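Local coordinates for cytochrome c552 (PDB 5ZE8), which binds five heme c groups in a single chain and probably carries electrons at low potential in a purple sulfur photosynthetic bacterium, at residues 236-241 against 352-357; 323-328 against 386-391. All coordinates share one frame; numbering follows the deposited sequence. Where two conformers were deposited one is given.

Interaction 1. Residues 236-241 against 352-357; sequences QGVPLC and FAYGLA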
loop_
_atom_site.group_PDB
_atom_site.type_symbol
_atom_site.label_atom_id
_atom_site.label_comp_id
_atom_site.label_asym_id
_atom_site.label_seq_id
_atom_site.Cartn_x
_atom_site.Cartn_y
_atom_site.Cartn_z
ATOM N N GLN A 236 16.310 -12.663 -8.216
ATOM C CA GLN A 236 16.339 -13.136 -9.585
ATOM C C GLN A 236 15.586 -12.218 -10.511
ATOM O O GLN A 236 15.312 -12.621 -11.649
ATOM C CB GLN A 236 15.773 -14.567 -9.635
ATOM C CG GLN A 236 16.504 -15.642 -8.806
ATOM C CD GLN A 236 16.423 -15.496 -7.301
ATOM O OE1 GLN A 236 17.426 -15.285 -6.634
ATOM N NE2 GLN A 236 15.225 -15.575 -6.756
ATOM N N GLY A 237 15.223 -10.986 -10.059
ATOM C CA GLY A 237 14.588 -9.989 -10.936
ATOM C C GLY A 237 13.090 -10.164 -11.079
ATOM O O GLY A 237 12.470 -9.526 -11.922
ATOM N N VAL A 238 12.489 -11.040 -10.282
ATOM C CA VAL A 238 11.076 -11.279 -10.469
ATOM C C VAL A 238 10.316 -10.207 -9.700
ATOM O O VAL A 238 10.641 -9.970 -8.523
ATOM C CB VAL A 238 10.662 -12.620 -9.940
ATOM C CG1 VAL A 238 9.205 -12.838 -10.290
ATOM C CG2 VAL A 238 11.487 -13.695 -10.640
ATOM N N PRO A 239 9.305 -9.566 -10.337
ATOM C CA PRO A 239 8.643 -8.582 -9.513
ATOM C C PRO A 239 7.904 -9.193 -8.327
ATOM O O PRO A 239 7.205 -10.230 -8.454
ATOM C CB PRO A 239 7.619 -7.931 -10.481
ATOM C CG PRO A 239 8.138 -8.205 -11.816
ATOM C CD PRO A 239 8.876 -9.515 -11.751
ATOM N N LEU A 240 8.008 -8.526 -7.188
ATOM C CA LEU A 240 7.200 -8.839 -5.999
ATOM C C LEU A 240 6.049 -7.831 -5.904
ATOM O O LEU A 240 4.853 -8.173 -5.816
ATOM C CB LEU A 240 8.073 -8.760 -4.726
ATOM C CG LEU A 240 9.244 -9.725 -4.699
ATOM C CD1 LEU A 240 10.210 -9.272 -3.619
ATOM C CD2 LEU A 240 8.699 -11.115 -4.391
ATOM N N CYS A 241 6.413 -6.551 -5.989
ATOM C CA CYS A 241 5.458 -5.373 -5.978
ATOM C C CYS A 241 5.650 -4.667 -7.307
ATOM O O CYS A 241 6.786 -4.490 -7.769
ATOM C CB CYS A 241 5.756 -4.332 -4.863
ATOM S SG CYS A 241 5.343 -2.578 -5.336
ATOM N N PHE A 352 -8.217 -14.080 -6.771
ATOM C CA PHE A 352 -7.621 -12.966 -7.470
ATOM C C PHE A 352 -6.320 -12.662 -6.740
ATOM O O PHE A 352 -6.265 -12.083 -5.628
ATOM C CB PHE A 352 -8.550 -11.753 -7.349
ATOM C CG PHE A 352 -9.921 -11.967 -7.938
ATOM C CD1 PHE A 352 -10.903 -12.569 -7.196
ATOM C CD2 PHE A 352 -10.188 -11.616 -9.228
ATOM C CE1 PHE A 352 -12.180 -12.780 -7.711
ATOM C CE2 PHE A 352 -11.478 -11.828 -9.769
ATOM C CZ PHE A 352 -12.428 -12.397 -9.010
ATOM N N ALA A 353 -5.248 -13.108 -7.332
ATOM C CA ALA A 353 -3.929 -13.171 -6.629
ATOM C C ALA A 353 -2.778 -13.274 -7.636
ATOM O O ALA A 353 -2.971 -13.619 -8.802
ATOM C CB ALA A 353 -3.848 -14.342 -5.694
ATOM N N TYR A 354 -1.605 -12.978 -7.142
ATOM C CA TYR A 354 -0.327 -13.105 -7.857
ATOM C C TYR A 354 0.460 -14.229 -7.219
ATOM O O TYR A 354 0.440 -14.405 -6.000
ATOM C CB TYR A 354 0.418 -11.791 -7.723
ATOM C CG TYR A 354 1.784 -11.753 -8.406
ATOM C CD1 TYR A 354 1.926 -12.039 -9.749
ATOM C CD2 TYR A 354 2.934 -11.362 -7.687
ATOM C CE1 TYR A 354 3.202 -11.986 -10.347
ATOM C CE2 TYR A 354 4.171 -11.313 -8.268
ATOM C CZ TYR A 354 4.308 -11.617 -9.574
ATOM O OH TYR A 354 5.569 -11.561 -10.164
ATOM N N GLY A 355 1.139 -15.036 -8.010
ATOM C CA GLY A 355 2.075 -16.012 -7.436
ATOM C C GLY A 355 3.401 -15.856 -8.188
ATOM O O GLY A 355 3.463 -15.197 -9.300
ATOM N N LEU A 356 4.432 -16.443 -7.566
ATOM C CA LEU A 356 5.731 -16.575 -8.227
ATOM C C LEU A 356 6.042 -18.052 -8.421
ATOM O O LEU A 356 5.439 -18.949 -7.768
ATOM C CB LEU A 356 6.806 -15.911 -7.407
ATOM C CG LEU A 356 6.439 -14.464 -7.011
ATOM C CD1 LEU A 356 6.047 -14.383 -5.565
ATOM C CD2 LEU A 356 7.610 -13.588 -7.259
ATOM N N ALA A 357 6.982 -18.289 -9.317
ATOM C CA ALA A 357 7.219 -19.640 -9.773
ATOM C C ALA A 357 8.677 -19.916 -9.954
ATOM O O ALA A 357 9.493 -19.000 -9.974
ATOM C CB ALA A 357 6.483 -19.837 -11.084
#
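With CG anti to the backbone N (chi1 180°), the ring of Y354 reaches out from strand 352-357 until its hydroxyl meets the backbone of P239, while CG of L356, anti to its own carbonyl carbon, leads CD2 in beside V238. Y354 OH donates to P239 O over 2.7 Å; the hydroxyl approaches with a bend of 143° at the oxygen, slightly off the plane of the carbonyl. P239 O in turn lies at the ring edge, 3.2 Å from Y354 CE2. A tyrosine suits this place because it spans the distance with an apolar ring and still offers a donor to a backbone acceptor. Beside the bond, L356 CD2 packs against V238 CG1 at 3.5 Å, the two side chains running past each other in opposite directions, and L240 CD2 meets L356 CD2 at 3.9 Å, these two side chains crossing at about a right angle. These branched side chains fill the buried interface without needing polar partners. V238 and Y354 also lean on P372 of strand 371-375, the neighbour of strand 351-357, whereas L240 and C241 both pair through their backbones with R232 of strand 232-233, a classic beta bulge.

Interaction 2. Residues 323-328 against 386-391; sequences LKLTAY and LNYEIP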
loop_
_atom_site.group_PDB
_atom_site.type_symbol
_atom_site.label_atom_id
_atom_site.label_comp_id
_atom_site.label_asym_id
_atom_site.label_seq_id
_atom_site.Cartn_x
_atom_site.Cartn_y
_atom_site.Cartn_z
ATOM N N LEU A 323 -13.925 -14.522 -4.208
ATOM C CA LEU A 323 -15.357 -14.418 -4.346
ATOM C C LEU A 323 -15.987 -15.662 -3.731
ATOM O O LEU A 323 -15.595 -16.739 -4.049
ATOM C CB LEU A 323 -15.755 -14.343 -5.795
ATOM C CG LEU A 323 -17.224 -14.634 -6.089
ATOM C CD1 LEU A 323 -18.105 -13.472 -5.531
ATOM C CD2 LEU A 323 -17.409 -14.737 -7.543
ATOM N N LYS A 324 -16.954 -15.486 -2.849
ATOM C CA LYS A 324 -17.846 -16.569 -2.421
ATOM C C LYS A 324 -19.243 -16.290 -2.961
ATOM O O LYS A 324 -19.797 -15.276 -2.662
ATOM C CB LYS A 324 -17.901 -16.631 -0.939
ATOM C CG LYS A 324 -16.604 -16.992 -0.301
ATOM C CD LYS A 324 -16.274 -18.491 -0.434
ATOM C CE LYS A 324 -17.110 -19.409 0.454
ATOM N NZ LYS A 324 -16.972 -19.121 1.878
ATOM N N LEU A 325 -19.790 -17.235 -3.682
ATOM C CA LEU A 325 -21.119 -17.157 -4.232
ATOM C C LEU A 325 -21.889 -18.374 -3.730
ATOM O O LEU A 325 -21.463 -19.515 -3.894
ATOM C CB LEU A 325 -21.163 -17.144 -5.756
ATOM C CG LEU A 325 -22.455 -16.913 -6.531
ATOM C CD1 LEU A 325 -22.911 -15.481 -6.201
ATOM C CD2 LEU A 325 -22.250 -17.101 -8.028
ATOM N N THR A 326 -23.034 -18.091 -3.122
ATOM C CA THR A 326 -23.730 -19.149 -2.353
ATOM C C THR A 326 -25.220 -19.031 -2.660
ATOM O O THR A 326 -25.751 -17.976 -2.671
ATOM C CB THR A 326 -23.488 -19.030 -0.852
ATOM O OG1 THR A 326 -22.080 -18.932 -0.514
ATOM C CG2 THR A 326 -24.063 -20.224 -0.065
ATOM N N ALA A 327 -25.898 -20.183 -2.829
ATOM C CA ALA A 327 -27.343 -20.222 -3.045
ATOM C C ALA A 327 -27.978 -20.910 -1.853
ATOM O O ALA A 327 -27.450 -21.903 -1.324
ATOM C CB ALA A 327 -27.711 -20.962 -4.283
ATOM N N TYR A 328 -29.049 -20.320 -1.362
ATOM C CA TYR A 328 -29.701 -20.796 -0.102
ATOM C C TYR A 328 -31.186 -21.132 -0.380
ATOM O O TYR A 328 -31.795 -20.472 -1.231
ATOM C CB TYR A 328 -29.716 -19.700 0.969
ATOM C CG TYR A 328 -28.329 -19.239 1.366
ATOM C CD1 TYR A 328 -27.702 -18.207 0.657
ATOM C CD2 TYR A 328 -27.645 -19.807 2.434
ATOM C CE1 TYR A 328 -26.417 -17.786 1.035
ATOM C CE2 TYR A 328 -26.378 -19.368 2.824
ATOM C CZ TYR A 328 -25.803 -18.359 2.107
ATOM O OH TYR A 328 -24.543 -17.941 2.534
ATOM N N LEU A 386 -17.845 -13.081 -14.131
ATOM C CA LEU A 386 -17.798 -14.513 -13.859
ATOM C C LEU A 386 -19.195 -15.087 -13.877
ATOM O O LEU A 386 -20.071 -14.601 -13.153
ATOM C CB LEU A 386 -17.145 -14.814 -12.503
ATOM C CG LEU A 386 -15.693 -14.371 -12.291
ATOM C CD1 LEU A 386 -15.200 -14.885 -10.946
ATOM C CD2 LEU A 386 -14.763 -14.844 -13.404
ATOM N N ASN A 387 -19.349 -16.164 -14.651
ATOM C CA ASN A 387 -20.610 -16.854 -14.866
ATOM C C ASN A 387 -20.690 -18.146 -14.130
ATOM O O ASN A 387 -19.775 -18.986 -14.162
ATOM C CB ASN A 387 -20.824 -17.099 -16.348
ATOM C CG ASN A 387 -20.784 -15.813 -17.139
ATOM O OD1 ASN A 387 -21.718 -15.019 -17.075
ATOM N ND2 ASN A 387 -19.676 -15.580 -17.870
ATOM N N TYR A 388 -21.817 -18.316 -13.449
ATOM C CA TYR A 388 -22.073 -19.580 -12.816
ATOM C C TYR A 388 -23.425 -20.166 -13.189
ATOM O O TYR A 388 -24.350 -19.423 -13.495
ATOM C CB TYR A 388 -22.002 -19.370 -11.318
ATOM C CG TYR A 388 -20.603 -19.086 -10.840
ATOM C CD1 TYR A 388 -19.740 -20.101 -10.484
ATOM C CD2 TYR A 388 -20.149 -17.779 -10.688
ATOM C CE1 TYR A 388 -18.449 -19.794 -9.951
ATOM C CE2 TYR A 388 -18.889 -17.495 -10.231
ATOM C CZ TYR A 388 -18.027 -18.480 -9.877
ATOM O OH TYR A 388 -16.709 -18.201 -9.428
ATOM N N GLU A 389 -23.514 -21.496 -13.170
ATOM C CA GLU A 389 -24.776 -22.208 -13.418
ATOM C C GLU A 389 -25.166 -22.968 -12.150
ATOM O O GLU A 389 -24.501 -23.902 -11.719
ATOM C CB GLU A 389 -24.601 -23.107 -14.616
ATOM C CG GLU A 389 -24.293 -22.347 -15.915
ATOM C CD GLU A 389 -25.512 -21.921 -16.712
ATOM O OE1 GLU A 389 -25.348 -21.654 -17.920
ATOM O OE2 GLU A 389 -26.651 -21.890 -16.182
ATOM N N ILE A 390 -26.197 -22.479 -11.524
ATOM C CA ILE A 390 -26.607 -22.942 -10.196
ATOM C C ILE A 390 -27.896 -23.814 -10.362
ATOM O O ILE A 390 -28.889 -23.327 -10.854
ATOM C CB ILE A 390 -26.933 -21.782 -9.207
ATOM C CG1 ILE A 390 -25.674 -20.869 -9.013
ATOM C CG2 ILE A 390 -27.330 -22.361 -7.844
ATOM C CD1 ILE A 390 -25.955 -19.663 -8.183
ATOM N N PRO A 391 -27.878 -25.043 -9.833
ATOM C CA PRO A 391 -29.139 -25.814 -9.867
ATOM C C PRO A 391 -30.260 -25.029 -9.155
ATOM O O PRO A 391 -30.067 -24.480 -8.023
ATOM C CB PRO A 391 -28.772 -27.115 -9.134
ATOM C CG PRO A 391 -27.277 -27.154 -9.127
ATOM C CD PRO A 391 -26.772 -25.775 -9.176
#
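Strands 323-328 and 386-391 run nearly parallel, at 23°, with axes 9.0 Å apart at closest approach and no hydrogen bond between them, so they meet through side chains. L323, L325 and A327 on one strand face L386, Y388 and I390 on the other, and the intervening residues K324, T326 and N387 point away, the alternation expected of extended chain. The closest apolar approach is L325 CD2 to Y388 CD2, 3.5 Å, the methyl lying obliquely to the ring. L325 holds CG anti to its backbone N (chi1 -173°), which carries this branch across to the tyrosine. L323 CD2 lies near the far end of the same ring, 4.0 Å from Y388 OH, and also touches L386 CD1 at 4.1 Å in one of the two conformers of L386. The strands belong to two different antiparallel sheets, 320-328 to the larger and 383-391 to a three-stranded one, and the two layers pack face to face, consistent with a beta sandwich with an apolar interior. Leucine suits this interior because its apolar branch reaches across without a polar group to satisfy. Where the strands draw together, with CA atoms of A327 and I390 7.7 Å apart, the small A327 leaves room for I390 CG2, which meets its CB at 3.8 Å. Y388 combines an apolar ring for the leucines with a hydroxyl that hydrogen-bonds D347 OD2. Replacing Y388 with an alanine is likely to open a gap beside L325 and L323 and leave D347 without this hydroxyl partner. I390 also packs on W336 and V398 of the larger sheet, and on A300 of strand 297-306 in its own.

Interactions 1 and 2 have centres about 29 Å apart yet share a sheet: strand 351-357 of interaction 1 lies antiparallel beside strand 320-328 of interaction 2. F352 bridges them, its CZ 4.2 Å from L386 CD1 in one of that leucine's two conformers and its CE1 4.3 Å from the backbone N of L323. At its other end the same strand turns Y354 and L356 toward 236-241, where the side chain of L240 comes within about 7 Å of a bound heme c. Interaction 1 thus joins the beta region to the heme-bearing part, whereas interaction 2 packs sheet on sheet further out, about 31 Å from the chain centre compared with about 16 Å for interaction 1.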